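Local coordinates for glucose dehydrogenase (Serratia sp. FS14, PDB 7CDY), which belongs to the glucose/sorbosone dehydrogenase family, folds as a beta-propeller and carries a bound calcium ion, at residues F71-F81 and A93-D103; K225-Y234 and E245-Q256. All coordinates share one frame; numbering follows the deposited sequence.

Interaction 1 of 2, residues F71-F81 and A93-D103; sequences FAASRRVYLSF and AVGYGRLSDDD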
# COMPACT_ATOMS: atom_id res chain seq x y z
N PHE A 71 17.89 2.17 -7.60
CA PHE A 71 18.57 2.34 -6.31
C PHE A 71 20.05 1.95 -6.37
O PHE A 71 20.88 2.60 -5.73
CB PHE A 71 17.84 1.53 -5.22
CG PHE A 71 18.54 1.57 -3.88
CD1 PHE A 71 19.57 0.69 -3.58
CD2 PHE A 71 18.18 2.51 -2.92
CE1 PHE A 71 20.25 0.75 -2.37
CE2 PHE A 71 18.85 2.57 -1.69
CZ PHE A 71 19.89 1.69 -1.42
N ALA A 72 20.39 0.89 -7.09
CA ALA A 72 21.79 0.47 -7.15
C ALA A 72 22.69 1.63 -7.56
O ALA A 72 23.80 1.78 -7.03
CB ALA A 72 21.96 -0.70 -8.11
N ALA A 73 22.22 2.47 -8.47
CA ALA A 73 22.94 3.66 -8.90
C ALA A 73 22.68 4.86 -7.98
O ALA A 73 23.63 5.49 -7.51
CB ALA A 73 22.56 4.00 -10.34
N SER A 74 21.41 5.19 -7.72
CA SER A 74 21.06 6.47 -7.08
C SER A 74 20.97 6.40 -5.56
O SER A 74 21.06 7.44 -4.90
CB SER A 74 19.66 6.92 -7.53
OG SER A 74 18.69 5.94 -7.13
N ARG A 75 20.78 5.20 -5.01
CA ARG A 75 20.49 5.00 -3.60
C ARG A 75 19.27 5.80 -3.13
O ARG A 75 19.11 6.06 -1.93
CB ARG A 75 21.72 5.20 -2.70
CG ARG A 75 22.84 4.24 -3.08
CD ARG A 75 24.02 4.29 -2.12
NE ARG A 75 23.66 3.89 -0.75
CZ ARG A 75 23.52 2.64 -0.33
NH1 ARG A 75 23.68 1.61 -1.15
NH2 ARG A 75 23.21 2.43 0.94
N ARG A 76 18.39 6.18 -4.04
CA ARG A 76 17.23 6.98 -3.69
C ARG A 76 16.15 6.10 -3.04
O ARG A 76 15.85 5.01 -3.51
CB ARG A 76 16.67 7.65 -4.94
CG ARG A 76 15.43 8.48 -4.67
CD ARG A 76 15.00 9.27 -5.90
NE ARG A 76 15.98 10.28 -6.27
CZ ARG A 76 15.83 11.11 -7.29
NH1 ARG A 76 14.74 11.05 -8.04
NH2 ARG A 76 16.78 12.00 -7.55
N VAL A 77 15.58 6.61 -1.95
CA VAL A 77 14.55 5.91 -1.18
C VAL A 77 13.36 6.84 -1.02
O VAL A 77 13.50 7.94 -0.46
CB VAL A 77 15.07 5.44 0.19
CG1 VAL A 77 13.94 4.75 0.96
CG2 VAL A 77 16.24 4.50 0.01
N TYR A 78 12.20 6.41 -1.50
CA TYR A 78 10.94 7.12 -1.29
C TYR A 78 10.27 6.63 -0.01
O TYR A 78 10.36 5.45 0.36
CB TYR A 78 9.98 6.87 -2.47
CG TYR A 78 10.45 7.47 -3.78
CD1 TYR A 78 11.46 6.86 -4.52
CD2 TYR A 78 9.87 8.63 -4.28
CE1 TYR A 78 11.90 7.41 -5.72
CE2 TYR A 78 10.31 9.19 -5.48
CZ TYR A 78 11.31 8.57 -6.19
OH TYR A 78 11.76 9.11 -7.38
N LEU A 79 9.59 7.56 0.68
CA LEU A 79 8.80 7.24 1.86
C LEU A 79 7.44 7.90 1.74
O LEU A 79 7.33 9.03 1.25
CB LEU A 79 9.45 7.78 3.15
CG LEU A 79 10.83 7.26 3.53
CD1 LEU A 79 11.38 8.06 4.72
CD2 LEU A 79 10.77 5.77 3.87
N SER A 80 6.40 7.21 2.21
CA SER A 80 5.12 7.85 2.45
C SER A 80 4.87 7.89 3.96
O SER A 80 5.40 7.06 4.71
CB SER A 80 3.99 7.16 1.70
OG SER A 80 3.67 5.93 2.32
N PHE A 81 4.10 8.88 4.40
CA PHE A 81 3.86 9.07 5.83
C PHE A 81 2.66 9.97 6.05
O PHE A 81 2.27 10.74 5.18
CB PHE A 81 5.10 9.60 6.57
CG PHE A 81 5.60 10.96 6.08
CD1 PHE A 81 6.32 11.08 4.89
CD2 PHE A 81 5.39 12.12 6.84
CE1 PHE A 81 6.80 12.32 4.46
CE2 PHE A 81 5.87 13.36 6.42
CZ PHE A 81 6.57 13.46 5.23
N ALA A 93 1.76 12.27 2.88
CA ALA A 93 2.81 12.94 2.12
C ALA A 93 3.78 11.90 1.61
O ALA A 93 3.90 10.80 2.17
CB ALA A 93 3.56 13.94 3.00
N VAL A 94 4.46 12.23 0.50
CA VAL A 94 5.44 11.35 -0.12
C VAL A 94 6.68 12.18 -0.40
O VAL A 94 6.58 13.31 -0.90
CB VAL A 94 4.88 10.73 -1.42
CG1 VAL A 94 5.92 9.84 -2.10
CG2 VAL A 94 3.60 9.93 -1.13
N GLY A 95 7.85 11.64 -0.07
CA GLY A 95 9.10 12.31 -0.38
C GLY A 95 10.17 11.30 -0.69
O GLY A 95 9.93 10.09 -0.70
N TYR A 96 11.39 11.80 -0.93
CA TYR A 96 12.52 10.91 -1.08
C TYR A 96 13.77 11.55 -0.52
O TYR A 96 13.86 12.78 -0.40
CB TYR A 96 12.73 10.42 -2.52
CG TYR A 96 13.21 11.47 -3.52
CD1 TYR A 96 14.54 11.89 -3.54
CD2 TYR A 96 12.34 11.98 -4.49
CE1 TYR A 96 14.99 12.83 -4.47
CE2 TYR A 96 12.78 12.92 -5.43
CZ TYR A 96 14.11 13.33 -5.40
OH TYR A 96 14.58 14.25 -6.32
N GLY A 97 14.72 10.70 -0.16
CA GLY A 97 16.08 11.09 0.14
C GLY A 97 17.03 10.06 -0.41
O GLY A 97 16.62 9.15 -1.14
N ARG A 98 18.32 10.19 -0.10
CA ARG A 98 19.31 9.23 -0.55
C ARG A 98 19.85 8.47 0.65
O ARG A 98 20.32 9.10 1.61
CB ARG A 98 20.46 9.93 -1.28
CG ARG A 98 21.50 8.97 -1.80
CD ARG A 98 22.66 9.69 -2.48
NE ARG A 98 23.61 8.74 -3.06
CZ ARG A 98 24.63 8.19 -2.40
NH1 ARG A 98 24.82 8.47 -1.10
NH2 ARG A 98 25.44 7.34 -3.02
N LEU A 99 19.80 7.15 0.60
CA LEU A 99 20.39 6.37 1.68
C LEU A 99 21.91 6.46 1.58
O LEU A 99 22.49 6.13 0.54
CB LEU A 99 19.92 4.92 1.62
CG LEU A 99 20.37 4.02 2.78
CD1 LEU A 99 19.85 4.57 4.10
CD2 LEU A 99 19.92 2.59 2.59
N SER A 100 22.55 6.90 2.66
CA SER A 100 23.99 7.10 2.62
C SER A 100 24.70 5.77 2.33
O SER A 100 24.18 4.69 2.59
CB SER A 100 24.50 7.70 3.94
OG SER A 100 24.22 6.82 5.03
N ASP A 101 25.93 5.88 1.82
CA ASP A 101 26.68 4.69 1.43
C ASP A 101 26.86 3.72 2.58
O ASP A 101 26.90 2.50 2.37
CB ASP A 101 28.07 5.09 0.89
CG ASP A 101 28.01 5.91 -0.38
OD1 ASP A 101 26.95 6.00 -1.01
OD2 ASP A 101 29.07 6.45 -0.77
N ASP A 102 26.99 4.23 3.81
CA ASP A 102 27.17 3.39 4.98
C ASP A 102 25.87 2.94 5.64
O ASP A 102 25.91 2.30 6.69
CB ASP A 102 28.09 4.07 6.00
CG ASP A 102 27.50 5.34 6.59
OD1 ASP A 102 26.33 5.68 6.28
OD2 ASP A 102 28.21 6.01 7.37
N ASP A 103 24.71 3.25 5.05
CA ASP A 103 23.38 2.89 5.53
C ASP A 103 22.95 3.63 6.79
O ASP A 103 21.90 3.29 7.37
CB ASP A 103 23.19 1.38 5.73
CG ASP A 103 23.55 0.56 4.51
OD1 ASP A 103 23.21 1.00 3.39
OD2 ASP A 103 24.16 -0.53 4.66

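Interaction 2 of 2, residues K225-Y234 and E245-Q256; sequences KNYGWPLATY and EAKGERVPGTEQ. With CA (calcium ion), chain D.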
# COMPACT_ATOMS: atom_id res chain seq x y z
N LYS A 225 -11.30 6.68 -14.24
CA LYS A 225 -12.46 5.88 -13.79
C LYS A 225 -12.76 6.06 -12.30
O LYS A 225 -11.90 6.34 -11.50
CB LYS A 225 -12.23 4.40 -14.11
CG LYS A 225 -12.74 3.92 -15.45
CD LYS A 225 -12.26 4.65 -16.60
CE LYS A 225 -12.78 3.94 -17.85
NZ LYS A 225 -12.86 4.87 -18.99
N ASN A 226 -14.02 5.87 -12.00
CA ASN A 226 -14.63 6.01 -10.66
C ASN A 226 -14.84 4.61 -10.08
O ASN A 226 -15.62 3.90 -10.62
CB ASN A 226 -15.96 6.74 -10.84
CG ASN A 226 -16.58 7.17 -9.54
OD1 ASN A 226 -16.26 6.65 -8.50
ND2 ASN A 226 -17.52 8.08 -9.61
N TYR A 227 -14.24 4.32 -8.93
CA TYR A 227 -14.31 3.00 -8.22
C TYR A 227 -15.49 2.95 -7.23
O TYR A 227 -15.71 2.01 -6.52
CB TYR A 227 -12.91 2.47 -7.86
CG TYR A 227 -12.23 2.12 -9.15
CD1 TYR A 227 -11.62 3.09 -9.92
CD2 TYR A 227 -12.38 0.87 -9.69
CE1 TYR A 227 -11.16 2.81 -11.19
CE2 TYR A 227 -11.90 0.58 -10.94
CZ TYR A 227 -11.31 1.55 -11.70
OH TYR A 227 -10.92 1.25 -12.96
N GLY A 228 -16.23 4.05 -7.23
CA GLY A 228 -17.58 4.17 -6.63
C GLY A 228 -17.72 4.56 -5.17
O GLY A 228 -18.81 4.92 -4.80
N TRP A 229 -16.66 4.49 -4.39
CA TRP A 229 -16.86 4.78 -2.95
C TRP A 229 -17.24 6.25 -2.78
O TRP A 229 -16.58 7.08 -3.36
CB TRP A 229 -15.59 4.48 -2.15
CG TRP A 229 -15.68 4.83 -0.69
CD1 TRP A 229 -15.10 5.91 -0.09
CD2 TRP A 229 -16.46 4.18 0.31
NE1 TRP A 229 -15.43 5.94 1.24
CE2 TRP A 229 -16.24 4.88 1.52
CE3 TRP A 229 -17.25 3.02 0.35
CZ2 TRP A 229 -16.82 4.50 2.73
CZ3 TRP A 229 -17.82 2.64 1.53
CH2 TRP A 229 -17.60 3.37 2.70
N PRO A 230 -18.24 6.62 -1.96
CA PRO A 230 -19.14 5.79 -1.14
C PRO A 230 -20.52 5.57 -1.76
O PRO A 230 -21.41 5.10 -1.05
CB PRO A 230 -19.29 6.63 0.13
CG PRO A 230 -19.32 8.03 -0.40
CD PRO A 230 -18.37 8.05 -1.60
N LEU A 231 -20.68 5.90 -3.05
CA LEU A 231 -21.97 5.67 -3.72
C LEU A 231 -22.22 4.20 -3.98
O LEU A 231 -23.38 3.75 -3.97
CB LEU A 231 -21.97 6.40 -5.05
CG LEU A 231 -21.65 7.89 -5.03
CD1 LEU A 231 -21.66 8.48 -6.45
CD2 LEU A 231 -22.64 8.62 -4.13
N ALA A 232 -21.17 3.43 -4.23
CA ALA A 232 -21.26 2.00 -4.45
C ALA A 232 -20.35 1.31 -3.44
O ALA A 232 -19.21 1.74 -3.22
CB ALA A 232 -20.82 1.64 -5.86
N THR A 233 -20.86 0.25 -2.80
CA THR A 233 -20.06 -0.51 -1.85
C THR A 233 -20.70 -1.88 -1.63
O THR A 233 -21.92 -2.03 -1.76
CB THR A 233 -19.91 0.23 -0.52
OG1 THR A 233 -19.07 -0.54 0.35
CG2 THR A 233 -21.25 0.45 0.15
N TYR A 234 -19.86 -2.86 -1.33
CA TYR A 234 -20.30 -4.17 -0.87
C TYR A 234 -20.37 -4.28 0.65
O TYR A 234 -20.71 -5.35 1.16
CB TYR A 234 -19.42 -5.29 -1.47
CG TYR A 234 -19.77 -5.60 -2.90
CD1 TYR A 234 -20.90 -6.34 -3.20
CD2 TYR A 234 -19.02 -5.09 -3.94
CE1 TYR A 234 -21.25 -6.61 -4.51
CE2 TYR A 234 -19.37 -5.35 -5.26
CZ TYR A 234 -20.50 -6.10 -5.53
OH TYR A 234 -20.88 -6.37 -6.82
N GLU A 245 -24.37 7.35 2.09
CA GLU A 245 -24.29 7.81 0.71
C GLU A 245 -24.52 6.70 -0.30
O GLU A 245 -24.64 6.99 -1.50
CB GLU A 245 -22.91 8.44 0.45
CG GLU A 245 -22.54 9.57 1.40
CD GLU A 245 -21.86 9.09 2.68
OE1 GLU A 245 -21.53 9.94 3.53
OE2 GLU A 245 -21.67 7.86 2.85
N ALA A 246 -24.59 5.45 0.13
CA ALA A 246 -24.57 4.34 -0.81
C ALA A 246 -25.90 4.22 -1.54
O ALA A 246 -26.98 4.28 -0.94
CB ALA A 246 -24.24 3.03 -0.10
N LYS A 247 -25.82 4.03 -2.85
CA LYS A 247 -26.99 3.81 -3.68
C LYS A 247 -27.14 2.35 -4.10
O LYS A 247 -28.20 1.97 -4.61
CB LYS A 247 -26.94 4.68 -4.94
CG LYS A 247 -26.81 6.16 -4.64
CD LYS A 247 -27.95 6.63 -3.75
CE LYS A 247 -28.30 8.09 -3.98
NZ LYS A 247 -28.30 8.88 -2.70
N GLY A 248 -26.11 1.54 -3.91
CA GLY A 248 -26.20 0.15 -4.29
C GLY A 248 -24.84 -0.51 -4.22
O GLY A 248 -23.83 0.12 -3.91
N GLU A 249 -24.84 -1.81 -4.50
CA GLU A 249 -23.60 -2.54 -4.74
C GLU A 249 -23.07 -2.26 -6.14
O GLU A 249 -21.85 -2.24 -6.35
CB GLU A 249 -23.84 -4.04 -4.55
CG GLU A 249 -24.24 -4.42 -3.13
CD GLU A 249 -24.59 -5.90 -2.95
OE1 GLU A 249 -24.70 -6.62 -3.96
OE2 GLU A 249 -24.75 -6.31 -1.80
N ARG A 250 -23.97 -2.05 -7.10
CA ARG A 250 -23.65 -1.69 -8.47
C ARG A 250 -24.30 -0.36 -8.78
O ARG A 250 -25.52 -0.19 -8.58
CB ARG A 250 -24.18 -2.74 -9.44
CG ARG A 250 -23.61 -4.12 -9.23
CD ARG A 250 -24.27 -5.11 -10.16
NE ARG A 250 -23.72 -6.46 -10.01
CZ ARG A 250 -22.76 -6.96 -10.78
NH1 ARG A 250 -22.24 -6.22 -11.75
NH2 ARG A 250 -22.33 -8.19 -10.58
N VAL A 251 -23.51 0.59 -9.27
CA VAL A 251 -23.97 1.95 -9.54
C VAL A 251 -23.45 2.34 -10.91
O VAL A 251 -22.23 2.29 -11.14
CB VAL A 251 -23.50 2.95 -8.47
CG1 VAL A 251 -23.91 4.37 -8.85
CG2 VAL A 251 -24.05 2.58 -7.09
N PRO A 252 -24.30 2.71 -11.86
CA PRO A 252 -23.81 3.02 -13.20
C PRO A 252 -22.88 4.23 -13.17
O PRO A 252 -23.06 5.15 -12.37
CB PRO A 252 -25.09 3.32 -13.99
CG PRO A 252 -26.06 3.77 -12.96
CD PRO A 252 -25.76 2.93 -11.75
N GLY A 253 -21.87 4.19 -14.03
CA GLY A 253 -20.82 5.18 -14.02
C GLY A 253 -19.71 4.88 -13.03
O GLY A 253 -18.74 5.65 -12.97
N THR A 254 -19.80 3.79 -12.28
CA THR A 254 -18.75 3.36 -11.37
C THR A 254 -18.32 1.96 -11.75
O THR A 254 -19.13 1.14 -12.19
CB THR A 254 -19.18 3.44 -9.89
OG1 THR A 254 -20.04 2.34 -9.54
CG2 THR A 254 -19.87 4.77 -9.58
N GLU A 255 -17.03 1.69 -11.57
CA GLU A 255 -16.43 0.43 -11.99
C GLU A 255 -16.53 -0.60 -10.87
O GLU A 255 -16.27 -0.29 -9.69
CB GLU A 255 -14.96 0.63 -12.33
CG GLU A 255 -14.71 1.51 -13.54
CD GLU A 255 -15.08 0.84 -14.84
OE1 GLU A 255 -14.40 -0.12 -15.25
OE2 GLU A 255 -16.08 1.27 -15.46
N GLN A 256 -16.85 -1.83 -11.24
CA GLN A 256 -16.91 -2.90 -10.26
C GLN A 256 -15.51 -3.36 -9.88
O GLN A 256 -14.57 -3.26 -10.67
CB GLN A 256 -17.69 -4.08 -10.84
CG GLN A 256 -19.19 -3.88 -10.78
CD GLN A 256 -19.70 -3.99 -9.38
OE1 GLN A 256 -19.63 -5.06 -8.77
NE2 GLN A 256 -20.22 -2.88 -8.83
CA CA D . -15.40 0.15 -5.18
O HOH W 1 -16.02 5.37 -14.13
O HOH W 2 -18.77 8.34 -12.47
O HOH W 3 -12.17 -0.81 -14.13
O HOH W 4 -16.56 1.11 -3.30
O HOH W 5 -22.89 -7.95 -7.33
O HOH W 6 -14.64 -0.89 -7.28
O HOH W 7 -13.64 1.66 -4.50
O HOH W 8 -17.59 -0.38 -5.88

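Interaction 1 of 2, residues F71-F81 and A93-D103
The torsions of Tyr96 and Arg76 bring the two together: Tyr96 places CG between its own N and carbonyl carbon (chi1 70°), while the Arg76 chain leaves with CG anti to N and bends at chi3 (-66°). Arg76 therefore lays its guanidinium flat on the Tyr96 ring, centres 3.8 Å apart and planes 13° apart, in a cation-pi stack. Arginine's long chain reaches across from the neighbouring strand, and its flat, delocalised cation covers the ring while keeping N-H groups at the rim for Glu166, which holds the stack's outer end by a salt bridge to Arg76 NH1 and a hydrogen bond to Tyr96 OH. On the same face of the sheet Tyr96 CB sits over the Tyr78 ring.

At one end of the ladder, just before strand 76-84, Arg75 uses its edge: NE gives a bond to Leu99 O (2.8 Å) and NH2 one to Ser100 O (3.0 Å). NH2 also makes a salt bridge with Asp103 OD1, weak as a hydrogen bond. Farther along, on the face with Val77 and Leu79, Ala93 CB lies over the Phe81 ring.

Backbone pairs such as Val77 N to Gly97 O bind the strands into an antiparallel hairpin, part of a beta-propeller blade.

Interaction 2 of 2, residues K225-Y234 and E245-Q256
Tyr234 and Gln256 cross at about a right angle, ring and amide planes 73° apart, and the phenol OH donates to Gln256 OE1 (2.7 Å), which lies at the ring's edge. Gln256 NE2 in turn donates to Glu249 O at 3.0 Å; an amide, both donor and acceptor, suits this bridging place. Glu249 also crosses the Tyr234 ring, its CB 3.6 Å from Tyr234 CE1, while Glu249 OE2 makes a salt bridge with Arg262.

At the other end of the contact Tyr227 meets Glu255 obliquely, Tyr227 CE2 coming within 3.4 Å of Glu255 CB, and Tyr227 OH is hydrogen-bonded to Leu222 N. Nearby, Glu255 N donates to Asn226 O (2.8 Å), while Asn226 OD1 accepts from Gly228 N in an Asx turn and Asn226 ND2 is hydrogen-bonded to Gln151. Gly228 adopts a left-handed backbone conformation (phi 88°), easy without a CB, and its bare CA lets Thr254 CB approach. In the middle, small Ala232 lets its CB pack on Val251 CG2 at 3.6 Å, and Leu231 O accepts from Lys247 N (2.7 Å).

Tyr227 O binds the calcium ion at 2.3 Å, alongside four waters and Glu217. Both segments lie in the long loop between strands 216-219 and 259-261, neighbours in one four-stranded antiparallel sheet; Tyr234 stacks on Tyr260 of the second.

Interaction 1 is largely buried, whereas interaction 2 is partly buried and lies farther from the chain's centre. They share no secondary-structure element: 71-81 with 93-103 joins adjacent strands of a blade, and 225-234 with 245-256 folds one long inter-strand loop back on itself. Their centres are 37 Å apart, on opposite sides of the chain's centre, with nearest atoms about 18 Å apart, so neither touches the other. In the hairpin a regular ladder of backbone bonds is supplemented by arginine charges and aromatic faces. The loop has sparser backbone bonds, supplemented by bridging waters, an amide-phenol link and a metal ion, as fits its irregular chain.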